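Local coordinates for diaminopimelate decarboxylase (Methanocaldococcus jannaschii, PDB 1TWI), which catalyses the pyridoxal-phosphate-dependent decarboxylation of meso-diaminopimelate to L-lysine, the last step of lysine biosynthesis by the diaminopimelate pathway, at residues S105-K115 against N127-E138; V205-S213 against E224-L235. All coordinates share one frame; numbering follows the deposited sequence.

Contact 1: S105-K115 against N127-E138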
loop_
_atom_site.group_PDB
_atom_site.type_symbol
_atom_site.label_atom_id
_atom_site.label_comp_id
_atom_site.label_asym_id
_atom_site.label_seq_id
_atom_site.Cartn_x
_atom_site.Cartn_y
_atom_site.Cartn_z
ATOM N N SER A 105 -3.997 -26.186 16.458
ATOM C CA SER A 105 -2.859 -26.383 15.604
ATOM C C SER A 105 -3.115 -27.329 14.428
ATOM O O SER A 105 -2.579 -27.132 13.361
ATOM C CB SER A 105 -1.690 -26.896 16.453
ATOM O OG SER A 105 -1.122 -25.758 17.079
ATOM N N LYS A 106 -3.957 -28.333 14.602
ATOM C CA LYS A 106 -4.211 -29.227 13.495
ATOM C C LYS A 106 -5.078 -28.595 12.433
ATOM O O LYS A 106 -5.412 -29.281 11.483
ATOM C CB LYS A 106 -4.871 -30.536 13.959
ATOM C CG LYS A 106 -3.894 -31.593 14.449
ATOM C CD LYS A 106 -2.569 -31.678 13.615
ATOM C CE LYS A 106 -1.477 -30.882 14.330
ATOM N NZ LYS A 106 -0.203 -30.990 13.606
ATOM N N LYS A 107 -5.511 -27.343 12.621
ATOM C CA LYS A 107 -6.282 -26.663 11.575
ATOM C C LYS A 107 -5.468 -25.474 11.055
ATOM O O LYS A 107 -6.020 -24.540 10.506
ATOM C CB LYS A 107 -7.633 -26.141 12.104
ATOM C CG LYS A 107 -8.601 -27.264 12.498
ATOM C CD LYS A 107 -9.949 -26.673 13.031
ATOM C CE LYS A 107 -11.044 -27.773 13.211
ATOM N NZ LYS A 107 -12.328 -27.167 13.709
ATOM N N ILE A 108 -4.163 -25.504 11.265
ATOM C CA ILE A 108 -3.321 -24.410 10.773
ATOM C C ILE A 108 -2.369 -24.907 9.682
ATOM O O ILE A 108 -1.637 -25.885 9.919
ATOM C CB ILE A 108 -2.492 -23.789 11.938
ATOM C CG1 ILE A 108 -3.450 -23.111 12.949
ATOM C CG2 ILE A 108 -1.554 -22.666 11.395
ATOM C CD1 ILE A 108 -2.728 -22.538 14.228
ATOM N N VAL A 109 -2.386 -24.250 8.508
ATOM C CA VAL A 109 -1.424 -24.599 7.442
ATOM C C VAL A 109 -0.628 -23.319 7.192
ATOM O O VAL A 109 -1.146 -22.198 7.291
ATOM C CB VAL A 109 -2.090 -25.103 6.095
ATOM C CG1 VAL A 109 -2.734 -26.540 6.361
ATOM C CG2 VAL A 109 -3.164 -24.125 5.604
ATOM N N PHE A 110 0.645 -23.504 6.888
ATOM C CA PHE A 110 1.576 -22.370 6.696
ATOM C C PHE A 110 2.054 -22.296 5.230
ATOM O O PHE A 110 2.727 -23.202 4.745
ATOM C CB PHE A 110 2.783 -22.600 7.657
ATOM C CG PHE A 110 3.622 -21.362 7.930
ATOM C CD1 PHE A 110 3.669 -20.307 7.020
ATOM C CD2 PHE A 110 4.420 -21.304 9.083
ATOM C CE1 PHE A 110 4.512 -19.187 7.221
ATOM C CE2 PHE A 110 5.256 -20.209 9.320
ATOM C CZ PHE A 110 5.313 -19.130 8.374
ATOM N N ASN A 111 1.643 -21.257 4.513
ATOM C CA ASN A 111 2.049 -21.019 3.111
ATOM C C ASN A 111 3.124 -19.958 3.077
ATOM O O ASN A 111 3.273 -19.190 4.031
ATOM C CB ASN A 111 0.855 -20.446 2.299
ATOM C CG ASN A 111 -0.106 -21.506 1.894
ATOM O OD1 ASN A 111 0.283 -22.420 1.203
ATOM N ND2 ASN A 111 -1.382 -21.405 2.338
ATOM N N GLY A 112 3.868 -19.913 1.979
ATOM C CA GLY A 112 4.830 -18.838 1.815
ATOM C C GLY A 112 6.040 -19.268 1.050
ATOM O O GLY A 112 6.507 -20.366 1.287
ATOM N N ASN A 113 6.562 -18.415 0.176
ATOM C CA ASN A 113 7.730 -18.749 -0.627
ATOM C C ASN A 113 9.059 -18.302 -0.007
ATOM O O ASN A 113 10.118 -18.531 -0.593
ATOM C CB ASN A 113 7.591 -18.130 -2.022
ATOM C CG ASN A 113 7.609 -16.610 -1.984
ATOM O OD1 ASN A 113 6.590 -15.980 -1.698
ATOM N ND2 ASN A 113 8.786 -16.010 -2.251
ATOM N N CYS A 114 9.044 -17.653 1.161
ATOM C CA CYS A 114 10.334 -17.290 1.770
ATOM C C CYS A 114 10.250 -17.490 3.268
ATOM O O CYS A 114 10.433 -16.574 4.039
ATOM C CB CYS A 114 10.731 -15.817 1.470
ATOM S SG CYS A 114 12.502 -15.474 1.943
ATOM N N LYS A 115 10.000 -18.725 3.664
ATOM C CA LYS A 115 9.876 -19.032 5.063
ATOM C C LYS A 115 11.275 -18.995 5.672
ATOM O O LYS A 115 12.191 -19.594 5.163
ATOM C CB LYS A 115 9.257 -20.415 5.234
ATOM C CG LYS A 115 7.891 -20.535 4.492
ATOM C CD LYS A 115 6.890 -21.232 5.374
ATOM C CE LYS A 115 5.711 -22.070 4.658
ATOM N NZ LYS A 115 5.844 -22.386 3.193
ATOM N N ASN A 127 3.388 -27.029 16.409
ATOM C CA ASN A 127 2.897 -28.305 15.833
ATOM C C ASN A 127 1.717 -28.095 14.858
ATOM O O ASN A 127 0.639 -28.742 14.966
ATOM C CB ASN A 127 2.514 -29.267 16.992
ATOM C CG ASN A 127 2.190 -30.706 16.522
ATOM O OD1 ASN A 127 2.828 -31.288 15.606
ATOM N ND2 ASN A 127 1.203 -31.291 17.174
ATOM N N ILE A 128 1.928 -27.186 13.905
ATOM C CA ILE A 128 0.898 -26.879 12.928
ATOM C C ILE A 128 0.630 -28.131 12.092
ATOM O O ILE A 128 1.484 -29.040 11.980
ATOM C CB ILE A 128 1.335 -25.714 12.021
ATOM C CG1 ILE A 128 2.693 -26.006 11.357
ATOM C CG2 ILE A 128 1.417 -24.412 12.839
ATOM C CD1 ILE A 128 3.093 -24.874 10.320
ATOM N N ARG A 129 -0.551 -28.198 11.519
ATOM C CA ARG A 129 -0.919 -29.329 10.652
ATOM C C ARG A 129 0.115 -29.557 9.512
ATOM O O ARG A 129 0.484 -30.688 9.185
ATOM C CB ARG A 129 -2.287 -29.046 10.025
ATOM C CG ARG A 129 -2.893 -30.326 9.376
ATOM C CD ARG A 129 -4.165 -29.976 8.503
ATOM N NE ARG A 129 -4.710 -31.228 7.978
ATOM C CZ ARG A 129 -5.507 -32.060 8.650
ATOM N NH1 ARG A 129 -5.917 -33.195 8.075
ATOM N NH2 ARG A 129 -5.941 -31.750 9.877
ATOM N N ALA A 130 0.556 -28.471 8.890
ATOM C CA ALA A 130 1.556 -28.579 7.831
ATOM C C ALA A 130 2.152 -27.280 7.351
ATOM O O ALA A 130 1.504 -26.229 7.392
ATOM C CB ALA A 130 0.975 -29.260 6.589
ATOM N N PHE A 131 3.393 -27.382 6.890
ATOM C CA PHE A 131 4.001 -26.288 6.161
ATOM C C PHE A 131 3.639 -26.697 4.681
ATOM O O PHE A 131 3.889 -27.865 4.278
ATOM C CB PHE A 131 5.519 -26.354 6.254
ATOM C CG PHE A 131 6.052 -25.943 7.600
ATOM C CD1 PHE A 131 6.303 -24.608 7.884
ATOM C CD2 PHE A 131 6.276 -26.913 8.594
ATOM C CE1 PHE A 131 6.777 -24.228 9.139
ATOM C CE2 PHE A 131 6.758 -26.553 9.881
ATOM C CZ PHE A 131 7.010 -25.209 10.148
ATOM N N ASN A 132 3.076 -25.773 3.885
ATOM C CA ASN A 132 2.832 -26.064 2.467
ATOM C C ASN A 132 4.133 -25.613 1.808
ATOM O O ASN A 132 4.334 -24.425 1.556
ATOM C CB ASN A 132 1.636 -25.253 1.941
ATOM C CG ASN A 132 0.297 -25.706 2.554
ATOM O OD1 ASN A 132 0.170 -26.842 3.040
ATOM N ND2 ASN A 132 -0.732 -24.822 2.485
ATOM N N VAL A 133 5.012 -26.575 1.529
ATOM C CA VAL A 133 6.353 -26.327 0.995
ATOM C C VAL A 133 6.337 -25.752 -0.371
ATOM O O VAL A 133 5.702 -26.298 -1.263
ATOM C CB VAL A 133 7.186 -27.614 0.962
ATOM C CG1 VAL A 133 8.554 -27.354 0.313
ATOM C CG2 VAL A 133 7.347 -28.135 2.389
ATOM N N ASP A 134 7.094 -24.669 -0.542
ATOM C CA ASP A 134 7.067 -23.944 -1.789
ATOM C C ASP A 134 8.208 -24.254 -2.744
ATOM O O ASP A 134 8.100 -23.992 -3.938
ATOM C CB ASP A 134 7.059 -22.441 -1.470
ATOM C CG ASP A 134 7.102 -21.581 -2.721
ATOM O OD1 ASP A 134 8.227 -21.278 -3.230
ATOM O OD2 ASP A 134 5.993 -21.230 -3.214
ATOM N N SER A 135 9.304 -24.777 -2.188
ATOM C CA SER A 135 10.515 -25.046 -2.954
ATOM C C SER A 135 11.335 -26.149 -2.302
ATOM O O SER A 135 11.135 -26.492 -1.103
ATOM C CB SER A 135 11.375 -23.761 -3.030
ATOM O OG SER A 135 11.815 -23.395 -1.735
ATOM N N ILE A 136 12.272 -26.703 -3.067
ATOM C CA ILE A 136 13.101 -27.722 -2.485
ATOM C C ILE A 136 13.984 -27.087 -1.389
ATOM O O ILE A 136 14.230 -27.698 -0.353
ATOM C CB ILE A 136 13.921 -28.426 -3.586
ATOM C CG1 ILE A 136 12.912 -29.310 -4.391
ATOM C CG2 ILE A 136 15.026 -29.268 -2.925
ATOM C CD1 ILE A 136 13.425 -29.850 -5.780
ATOM N N SER A 137 14.398 -25.841 -1.614
ATOM C CA SER A 137 15.233 -25.117 -0.649
ATOM C C SER A 137 14.497 -25.081 0.694
ATOM O O SER A 137 15.085 -25.347 1.765
ATOM C CB SER A 137 15.442 -23.686 -1.138
ATOM O OG SER A 137 16.283 -22.964 -0.237
ATOM N N GLU A 138 13.204 -24.728 0.649
ATOM C CA GLU A 138 12.411 -24.697 1.894
ATOM C C GLU A 138 12.339 -26.107 2.527
ATOM O O GLU A 138 12.505 -26.278 3.741
ATOM C CB GLU A 138 10.976 -24.167 1.632
ATOM C CG GLU A 138 10.065 -24.248 2.903
ATOM C CD GLU A 138 8.615 -23.927 2.592
ATOM O OE1 GLU A 138 8.377 -23.252 1.554
ATOM O OE2 GLU A 138 7.739 -24.337 3.396
HETATM O O HOH W 1 2.827 -22.317 0.336
HETATM O O HOH W 2 10.394 -21.089 -1.659
HETATM O O HOH W 3 9.842 -20.899 1.554
#
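Three acceptors hold the ammonium group of Lys115: NZ lies 2.7 Å from Glu138 OE2, in a salt bridge that meets the carboxylate on its syn side, and it also donates to Asn132 O and to Gly112 O. The Gly112 carbonyl takes the bond in its plane, on a lone pair, whereas at Asn132 O the ammonium stands well above the carbonyl plane. The bend at chi2 (-136°) lays CD over one face of the Phe110 ring, toward its rim, and a second bend at chi4 turns NZ to its acceptors. The other oxygen of the same carboxylate, Glu138 OE1, accepts from Asp134 N at 2.8 Å, so both oxygens of this buried glutamate are engaged. Before this polar cluster run the parallel strands 108-110 and 130-133, joined by helix 117-125 in a beta-alpha-beta unit of the TIM-type barrel; Phe110 N donates to Ala130 O, and Asn132 N to Phe110 O at 2.7 Å. The rings of Phe110 and Phe131 lie side by side beneath that helix, nearly parallel (25°) but slid apart until they barely overlap, while Ile128 CD1 sits over the centre of the Phe131 ring. At the cofactor end, Asn132 ND2 gives a bond of 2.9 Å to Asn111 OD1, in its own amide plane but above that of the acceptor, and a water bridges Asn111 OD1 to Asn132 O. Asn111 ND2 turns to Asp88 and Glu290. At the opposite end the extended Arg129 points NH2 straight at Lys106 O (3.0 Å, 167°), with the acceptor in the guanidinium plane, and its NE pairs with Asp244. Lys106 NZ in turn reaches Asn127 O at 2.8 Å, coming from above the carbonyl plane.

Contact 2: V205-S213 against E224-L235. With PLP (pyridoxal-5'-phosphate), chain E.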
loop_
_atom_site.group_PDB
_atom_site.type_symbol
_atom_site.label_atom_id
_atom_site.label_comp_id
_atom_site.label_asym_id
_atom_site.label_seq_id
_atom_site.Cartn_x
_atom_site.Cartn_y
_atom_site.Cartn_z
ATOM N N VAL A 205 2.373 -35.178 4.289
ATOM C CA VAL A 205 0.930 -35.285 4.578
ATOM C C VAL A 205 -0.043 -34.717 3.491
ATOM O O VAL A 205 -1.247 -34.861 3.628
ATOM C CB VAL A 205 0.500 -34.544 5.906
ATOM C CG1 VAL A 205 1.137 -35.183 7.147
ATOM C CG2 VAL A 205 0.832 -33.053 5.799
ATOM N N GLY A 206 0.442 -34.073 2.440
ATOM C CA GLY A 206 -0.523 -33.595 1.456
ATOM C C GLY A 206 0.044 -32.798 0.310
ATOM O O GLY A 206 1.283 -32.625 0.194
ATOM N N VAL A 207 -0.843 -32.338 -0.574
ATOM C CA VAL A 207 -0.444 -31.469 -1.691
ATOM C C VAL A 207 -1.402 -30.246 -1.575
ATOM O O VAL A 207 -2.514 -30.365 -1.073
ATOM C CB VAL A 207 -0.631 -32.173 -3.072
ATOM C CG1 VAL A 207 0.399 -33.357 -3.237
ATOM C CG2 VAL A 207 -2.048 -32.712 -3.157
ATOM N N HIS A 208 -0.947 -29.101 -2.038
ATOM C CA HIS A 208 -1.687 -27.836 -1.955
ATOM C C HIS A 208 -1.572 -27.154 -3.318
ATOM O O HIS A 208 -0.600 -27.373 -4.089
ATOM C CB HIS A 208 -1.013 -26.957 -0.879
ATOM C CG HIS A 208 -1.407 -25.513 -0.924
ATOM N ND1 HIS A 208 -0.663 -24.559 -1.574
ATOM C CD2 HIS A 208 -2.460 -24.855 -0.379
ATOM C CE1 HIS A 208 -1.230 -23.372 -1.417
ATOM N NE2 HIS A 208 -2.326 -23.524 -0.690
ATOM N N CYS A 209 -2.572 -26.328 -3.642
ATOM C CA CYS A 209 -2.533 -25.575 -4.888
ATOM C C CYS A 209 -3.448 -24.361 -4.643
ATOM O O CYS A 209 -4.483 -24.452 -3.970
ATOM C CB CYS A 209 -3.086 -26.429 -6.044
ATOM S SG CYS A 209 -3.049 -25.585 -7.615
ATOM N N HIS A 210 -3.024 -23.221 -5.141
ATOM C CA HIS A 210 -3.800 -22.012 -5.013
ATOM C C HIS A 210 -3.559 -21.353 -6.347
ATOM O O HIS A 210 -2.393 -21.081 -6.743
ATOM C CB HIS A 210 -3.271 -21.117 -3.916
ATOM C CG HIS A 210 -3.940 -19.789 -3.912
ATOM N ND1 HIS A 210 -5.246 -19.629 -3.489
ATOM C CD2 HIS A 210 -3.518 -18.577 -4.351
ATOM C CE1 HIS A 210 -5.600 -18.371 -3.671
ATOM N NE2 HIS A 210 -4.568 -17.713 -4.196
ATOM N N ILE A 211 -4.646 -21.101 -7.067
ATOM C CA ILE A 211 -4.489 -20.601 -8.416
ATOM C C ILE A 211 -4.733 -19.152 -8.749
ATOM O O ILE A 211 -4.414 -18.737 -9.854
ATOM C CB ILE A 211 -5.356 -21.436 -9.382
ATOM C CG1 ILE A 211 -6.847 -21.275 -9.026
ATOM C CG2 ILE A 211 -4.974 -22.887 -9.300
ATOM C CD1 ILE A 211 -7.805 -22.037 -9.959
ATOM N N GLY A 212 -5.277 -18.353 -7.827
ATOM C CA GLY A 212 -5.537 -16.974 -8.195
ATOM C C GLY A 212 -6.572 -16.420 -7.245
ATOM O O GLY A 212 -6.908 -17.087 -6.249
ATOM N N SER A 213 -7.111 -15.240 -7.547
ATOM C CA SER A 213 -8.045 -14.597 -6.629
ATOM C C SER A 213 -9.115 -13.822 -7.399
ATOM O O SER A 213 -8.903 -13.430 -8.552
ATOM C CB SER A 213 -7.262 -13.652 -5.690
ATOM O OG SER A 213 -8.034 -13.171 -4.563
ATOM N N GLU A 224 -8.235 -26.932 -11.986
ATOM C CA GLU A 224 -7.273 -27.094 -10.882
ATOM C C GLU A 224 -7.541 -28.438 -10.195
ATOM O O GLU A 224 -6.624 -29.229 -9.935
ATOM C CB GLU A 224 -7.465 -25.973 -9.814
ATOM C CG GLU A 224 -6.698 -26.258 -8.469
ATOM C CD GLU A 224 -7.135 -25.375 -7.293
ATOM O OE1 GLU A 224 -8.209 -24.685 -7.383
ATOM O OE2 GLU A 224 -6.437 -25.389 -6.250
ATOM N N THR A 225 -8.808 -28.734 -9.917
ATOM C CA THR A 225 -9.082 -29.974 -9.177
ATOM C C THR A 225 -8.690 -31.221 -9.971
ATOM O O THR A 225 -8.076 -32.166 -9.418
ATOM C CB THR A 225 -10.581 -30.049 -8.756
ATOM O OG1 THR A 225 -10.910 -28.896 -7.960
ATOM C CG2 THR A 225 -10.824 -31.239 -7.911
ATOM N N ARG A 226 -9.005 -31.198 -11.272
ATOM C CA ARG A 226 -8.645 -32.326 -12.099
ATOM C C ARG A 226 -7.110 -32.509 -12.115
ATOM O O ARG A 226 -6.616 -33.608 -11.964
ATOM C CB ARG A 226 -9.078 -32.096 -13.537
ATOM C CG ARG A 226 -10.621 -32.018 -13.764
ATOM C CD ARG A 226 -10.905 -31.825 -15.263
ATOM N NE ARG A 226 -12.332 -31.877 -15.581
ATOM C CZ ARG A 226 -12.838 -31.695 -16.804
ATOM N NH1 ARG A 226 -12.003 -31.434 -17.833
ATOM N NH2 ARG A 226 -14.168 -31.841 -17.004
ATOM N N LYS A 227 -6.373 -31.427 -12.320
ATOM C CA LYS A 227 -4.919 -31.594 -12.459
ATOM C C LYS A 227 -4.178 -31.911 -11.158
ATOM O O LYS A 227 -3.125 -32.591 -11.171
ATOM C CB LYS A 227 -4.365 -30.388 -13.201
ATOM C CG LYS A 227 -5.036 -30.234 -14.602
ATOM C CD LYS A 227 -4.617 -31.421 -15.464
ATOM C CE LYS A 227 -5.549 -31.617 -16.702
ATOM N NZ LYS A 227 -5.261 -30.670 -17.753
ATOM N N VAL A 228 -4.744 -31.445 -10.040
ATOM C CA VAL A 228 -4.183 -31.758 -8.739
ATOM C C VAL A 228 -4.458 -33.246 -8.477
ATOM O O VAL A 228 -3.558 -34.002 -8.092
ATOM C CB VAL A 228 -4.808 -30.892 -7.602
ATOM C CG1 VAL A 228 -4.385 -31.470 -6.212
ATOM C CG2 VAL A 228 -4.314 -29.429 -7.737
ATOM N N MET A 229 -5.680 -33.692 -8.724
ATOM C CA MET A 229 -5.963 -35.095 -8.508
ATOM C C MET A 229 -5.163 -35.996 -9.471
ATOM O O MET A 229 -4.754 -37.120 -9.089
ATOM C CB MET A 229 -7.500 -35.356 -8.610
ATOM C CG MET A 229 -8.316 -34.757 -7.426
ATOM S SD MET A 229 -7.726 -35.294 -5.766
ATOM C CE MET A 229 -8.451 -36.966 -5.638
ATOM N N ASP A 230 -4.965 -35.546 -10.718
ATOM C CA ASP A 230 -4.162 -36.336 -11.642
ATOM C C ASP A 230 -2.773 -36.524 -11.016
ATOM O O ASP A 230 -2.141 -37.579 -11.163
ATOM C CB ASP A 230 -3.949 -35.616 -12.979
ATOM C CG ASP A 230 -5.202 -35.631 -13.892
ATOM O OD1 ASP A 230 -6.172 -36.350 -13.612
ATOM O OD2 ASP A 230 -5.155 -34.915 -14.892
ATOM N N PHE A 231 -2.270 -35.494 -10.339
ATOM C CA PHE A 231 -0.937 -35.629 -9.728
ATOM C C PHE A 231 -0.994 -36.595 -8.523
ATOM O O PHE A 231 -0.025 -37.332 -8.255
ATOM C CB PHE A 231 -0.358 -34.242 -9.339
ATOM C CG PHE A 231 1.062 -34.310 -8.809
ATOM C CD1 PHE A 231 2.095 -34.705 -9.647
ATOM C CD2 PHE A 231 1.340 -34.035 -7.467
ATOM C CE1 PHE A 231 3.439 -34.841 -9.165
ATOM C CE2 PHE A 231 2.685 -34.163 -6.950
ATOM C CZ PHE A 231 3.717 -34.569 -7.836
ATOM N N VAL A 232 -2.103 -36.596 -7.793
ATOM C CA VAL A 232 -2.236 -37.532 -6.666
ATOM C C VAL A 232 -2.201 -38.961 -7.237
ATOM O O VAL A 232 -1.625 -39.886 -6.627
ATOM C CB VAL A 232 -3.546 -37.237 -5.827
ATOM C CG1 VAL A 232 -3.706 -38.232 -4.713
ATOM C CG2 VAL A 232 -3.407 -35.810 -5.124
ATOM N N VAL A 233 -2.796 -39.149 -8.416
ATOM C CA VAL A 233 -2.758 -40.485 -9.057
ATOM C C VAL A 233 -1.295 -40.793 -9.422
ATOM O O VAL A 233 -0.798 -41.890 -9.135
ATOM C CB VAL A 233 -3.637 -40.559 -10.352
ATOM C CG1 VAL A 233 -3.399 -41.911 -11.082
ATOM C CG2 VAL A 233 -5.117 -40.439 -9.981
ATOM N N GLU A 234 -0.608 -39.849 -10.058
ATOM C CA GLU A 234 0.810 -40.048 -10.389
ATOM C C GLU A 234 1.644 -40.435 -9.137
ATOM O O GLU A 234 2.517 -41.331 -9.203
ATOM C CB GLU A 234 1.390 -38.794 -11.042
ATOM C CG GLU A 234 2.851 -38.945 -11.547
ATOM C CD GLU A 234 3.418 -37.662 -12.199
ATOM O OE1 GLU A 234 4.648 -37.623 -12.499
ATOM O OE2 GLU A 234 2.660 -36.682 -12.415
ATOM N N LEU A 235 1.376 -39.797 -7.994
ATOM C CA LEU A 235 2.102 -40.139 -6.771
ATOM C C LEU A 235 1.777 -41.576 -6.346
ATOM O O LEU A 235 2.661 -42.345 -5.947
ATOM C CB LEU A 235 1.732 -39.170 -5.643
ATOM C CG LEU A 235 2.388 -37.800 -5.742
ATOM C CD1 LEU A 235 1.668 -36.895 -4.744
ATOM C CD2 LEU A 235 3.912 -37.871 -5.421
HETATM N N1 PLP E . -4.284 -19.340 -0.262
HETATM C C2 PLP E . -3.133 -18.743 -0.745
HETATM C C2A PLP E . -1.886 -19.652 -0.873
HETATM C C3 PLP E . -3.185 -17.384 -1.042
HETATM O O3 PLP E . -2.037 -16.831 -1.512
HETATM C C4 PLP E . -4.317 -16.622 -0.923
HETATM C C4A PLP E . -4.263 -15.100 -1.291
HETATM O O4A PLP E . -3.178 -14.626 -1.414
HETATM C C5 PLP E . -5.499 -17.223 -0.435
HETATM C C6 PLP E . -5.439 -18.574 -0.133
HETATM C C5A PLP E . -6.848 -16.546 -0.239
HETATM O O4P PLP E . -7.358 -15.976 -1.473
HETATM P P PLP E . -8.805 -15.334 -1.552
HETATM O O1P PLP E . -8.895 -14.868 -2.948
HETATM O O2P PLP E . -8.791 -14.193 -0.574
HETATM O O3P PLP E . -9.786 -16.368 -1.233
#
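Strand 202-208 and helix 219-237 form the first half of a beta-alpha-beta unit in the barrel domain, and the loop that follows the strand lines the pyridoxal-phosphate pocket. The N-to-C directions of 205-208 and 224-235 are 144° apart, and Val207 points toward the helix. The CG2 methyl of Val207 lies 3.9 Å from Val232 CG2 and about as near to Val228 CG1, while the other branch, CG1, meets Leu235 CD1 tip to tip at 4.0 Å and sits at the edge of the Phe231 ring. Two residues nearer the pocket, Cys209 CB packs 3.7 Å from Val228 CG2. With CG anti to the backbone N (chi1 167°) and the chain extended beyond it, Glu224 runs along the Cys209 thiol and brings OE2 to 3.1 Å from Cys209 O, two acceptors with no hydrogen bond between them. Ile211 lies across this glutamate, with CD1 at 3.7 Å from Glu224 OE1. No hydrogen bond joins the two segments.

His208 and His210 point away from the helix, to the cofactor side. One face of the His210 imidazole lies against the pyridine, PLP C2 standing 3.4 Å from the imidazole plane over its centre, and its ND1 is hydrogen-bonded to Gly249 N. His208 instead meets the C2A methyl of PLP with its ring edge, CE1 at 3.8 Å, and its NE2 is hydrogen-bonded to Glu290. Beyond Gly212, Ser213 OG gives a very short bond to the phosphate oxygen O1P and is also hydrogen-bonded to Arg293. Cofactor binding at the C-terminal ends of barrel strands, with helices packed outside, is typical of the alpha/beta-barrel domain of fold-type III pyridoxal-phosphate enzymes.

Contacts 1 and 2 belong to one parallel barrel sheet, their centres about 16 Å apart, with strand 153-160 between strands 130-133 and 202-208. They meet inside the barrel, where Asn111 OD1 lies 3.2 Å from His208 CE1 and Asn132 ND2 lies 3.3 Å from His208 CD2. Farther from the cofactor, Ala130 CB packs against Val205 CG2 at 3.9 Å. Glu290 connects them as well, hydrogen-bonded to both Asn111 of contact 1 and His208 of contact 2. Both contacts reach PLP, Asn111 in one and His208, His210 and Ser213 in the other, whereas only contact 1 also touches the second subunit, among others by a salt bridge from its Asp134 to Lys310 of the second subunit.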